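Local coordinates for phospholipase A1 (Salmonella typhi, PDB 7EZZ), which probably hydrolyses the acyl ester bonds of phospholipids in the bacterial outer membrane, as a calcium-binding beta-barrel enzyme, at residues T120-E125 with M151-N156. Sequence-based numbering, arbitrary orientation.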
loop_
_atom_site.group_PDB
_atom_site.type_symbol
_atom_site.label_atom_id
_atom_site.label_comp_id
_atom_site.label_asym_id
_atom_site.label_seq_id
_atom_site.Cartn_x
_atom_site.Cartn_y
_atom_site.Cartn_z
ATOM N N THR B 120 -9.334 -12.197 28.327
ATOM C CA THR B 120 -10.629 -11.947 27.665
ATOM C C THR B 120 -10.460 -12.112 26.157
ATOM O O THR B 120 -9.740 -11.334 25.568
ATOM C CB THR B 120 -11.177 -10.569 28.037
ATOM O OG1 THR B 120 -11.140 -10.470 29.454
ATOM C CG2 THR B 120 -12.585 -10.337 27.549
ATOM N N LEU B 121 -11.091 -13.129 25.577
ATOM C CA LEU B 121 -11.034 -13.336 24.118
ATOM C C LEU B 121 -11.786 -12.165 23.505
ATOM O O LEU B 121 -12.895 -11.911 23.908
ATOM C CB LEU B 121 -11.654 -14.686 23.773
ATOM C CG LEU B 121 -11.709 -15.032 22.295
ATOM C CD1 LEU B 121 -10.342 -15.344 21.750
ATOM C CD2 LEU B 121 -12.635 -16.200 22.083
ATOM N N ARG B 122 -11.145 -11.455 22.588
ATOM C CA ARG B 122 -11.769 -10.231 22.058
ATOM C C ARG B 122 -12.077 -10.394 20.586
ATOM O O ARG B 122 -13.054 -9.859 20.156
ATOM C CB ARG B 122 -10.772 -9.085 22.181
ATOM C CG ARG B 122 -10.729 -8.438 23.550
ATOM C CD ARG B 122 -12.133 -8.056 23.899
ATOM N NE ARG B 122 -12.207 -7.497 25.220
ATOM C CZ ARG B 122 -13.303 -7.003 25.742
ATOM N NH1 ARG B 122 -14.421 -6.997 25.047
ATOM N NH2 ARG B 122 -13.273 -6.512 26.958
ATOM N N ASP B 123 -11.219 -11.070 19.843
ATOM C CA ASP B 123 -11.429 -11.193 18.379
ATOM C C ASP B 123 -11.423 -12.657 17.942
ATOM O O ASP B 123 -10.485 -13.369 18.306
ATOM C CB ASP B 123 -10.315 -10.475 17.617
ATOM C CG ASP B 123 -10.423 -8.963 17.578
ATOM O OD1 ASP B 123 -11.057 -8.393 18.467
ATOM O OD2 ASP B 123 -9.859 -8.377 16.659
ATOM N N VAL B 124 -12.433 -13.066 17.192
ATOM C CA VAL B 124 -12.480 -14.424 16.578
ATOM C C VAL B 124 -12.587 -14.180 15.072
ATOM O O VAL B 124 -13.556 -13.544 14.661
ATOM C CB VAL B 124 -13.655 -15.266 17.104
ATOM C CG1 VAL B 124 -13.686 -16.638 16.454
ATOM C CG2 VAL B 124 -13.624 -15.397 18.614
ATOM N N GLU B 125 -11.656 -14.668 14.279
ATOM C CA GLU B 125 -11.683 -14.365 12.826
ATOM C C GLU B 125 -11.502 -15.647 12.014
ATOM O O GLU B 125 -10.628 -16.438 12.362
ATOM C CB GLU B 125 -10.567 -13.362 12.543
ATOM C CG GLU B 125 -10.550 -12.799 11.142
ATOM C CD GLU B 125 -9.447 -11.779 10.957
ATOM O OE1 GLU B 125 -8.751 -11.838 9.947
ATOM O OE2 GLU B 125 -9.284 -10.943 11.839
ATOM N N MET B 151 -7.661 -13.404 19.161
ATOM C CA MET B 151 -6.932 -12.434 19.963
ATOM C C MET B 151 -7.583 -12.322 21.342
ATOM O O MET B 151 -8.805 -12.140 21.471
ATOM C CB MET B 151 -6.849 -11.050 19.291
ATOM C CG MET B 151 -6.026 -10.012 20.068
ATOM S SD MET B 151 -6.908 -9.156 21.455
ATOM C CE MET B 151 -7.732 -7.811 20.583
ATOM N N ALA B 152 -6.720 -12.378 22.363
ATOM C CA ALA B 152 -7.107 -12.227 23.755
ATOM C C ALA B 152 -6.209 -11.195 24.453
ATOM O O ALA B 152 -5.061 -11.006 24.080
ATOM C CB ALA B 152 -7.051 -13.589 24.406
ATOM N N GLU B 153 -6.748 -10.532 25.481
ATOM C CA GLU B 153 -6.046 -9.527 26.262
ATOM C C GLU B 153 -6.157 -9.828 27.769
ATOM O O GLU B 153 -7.016 -10.589 28.204
ATOM C CB GLU B 153 -6.493 -8.145 25.768
ATOM C CG GLU B 153 -6.888 -7.149 26.839
ATOM C CD GLU B 153 -8.392 -7.026 27.011
ATOM O OE1 GLU B 153 -8.898 -7.606 27.972
ATOM O OE2 GLU B 153 -9.048 -6.357 26.191
ATOM N N ASN B 154 -5.222 -9.282 28.565
ATOM C CA ASN B 154 -5.129 -9.458 30.013
ATOM C C ASN B 154 -4.209 -8.368 30.568
ATOM O O ASN B 154 -2.983 -8.476 30.474
ATOM C CB ASN B 154 -4.582 -10.840 30.384
ATOM C CG ASN B 154 -4.429 -11.112 31.866
ATOM O OD1 ASN B 154 -4.987 -10.413 32.712
ATOM N ND2 ASN B 154 -3.676 -12.145 32.186
ATOM N N GLY B 155 -4.810 -7.315 31.145
ATOM C CA GLY B 155 -4.061 -6.165 31.636
ATOM C C GLY B 155 -3.224 -5.528 30.524
ATOM O O GLY B 155 -3.777 -5.066 29.529
ATOM N N ASN B 156 -1.890 -5.576 30.671
ATOM C CA ASN B 156 -0.996 -4.920 29.730
ATOM C C ASN B 156 -0.597 -5.848 28.585
ATOM O O ASN B 156 0.177 -5.435 27.715
ATOM C CB ASN B 156 0.275 -4.424 30.407
ATOM C CG ASN B 156 0.026 -3.296 31.376
ATOM O OD1 ASN B 156 -0.813 -2.425 31.134
ATOM N ND2 ASN B 156 0.781 -3.303 32.461
#
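A classic beta bulge sets two residues, Arg-122 and Asp-123, opposite Met-151 between two antiparallel strands. Met-151 O takes both amides of the bulge in its carbonyl plane, Arg-122 N at 2.7 Å and Asp-123 N at 3.1 Å, the latter on a lone pair. Met-151 N returns a bond to Asp-123 O. Beyond the bulge, Thr-120 and Glu-153 form a hydrogen-bonded pair, with Thr-120 N to Glu-153 O at 2.8 Å and Glu-153 N donating back to Thr-120 O; between these rungs, Ala-152 CA sends a CA-H...O contact to Thr-120 O at 3.3 Å.

The bulge leaves the side chains of Arg-122 and Asp-123 on the same face as those of Thr-120, Met-151 and Glu-153. The Arg-122 chain bends at chi2 (-53°), and NE reaches Glu-153 OE2 in a weak, long salt bridge (3.5 Å), with guanidinium and carboxylate planes 56° apart. Thr-120 CG2 sits over one guanidinium face, toward the rim, while Thr-120 CB lies beside Glu-153 OE1.

Apolar contact centres on Met-151. Bent at chi2 and chi3, its chain brings CE to 3.7 Å from Arg-122 CB, and its CB meets Asp-123 CB at 3.9 Å. On the other face Leu-121 and Ala-152 form the non-hydrogen-bonded pair, with Ala-152 CB near Leu-121 CA and Leu-121 CD1 near Met-151 O.

Strands 119-132 and 142-154 make a hairpin of the 12-stranded barrel, flanked by strands 97-116 and 157-167. The N-terminal residues lie against the Asp-123 side: its carboxylate bonds to Ser-5 OG and Ile-7 N and pairs with Arg-149, while Val-2 touches Arg-122 and Glu-153, and helix 6-11 packs beside Asp-123 and Glu-125.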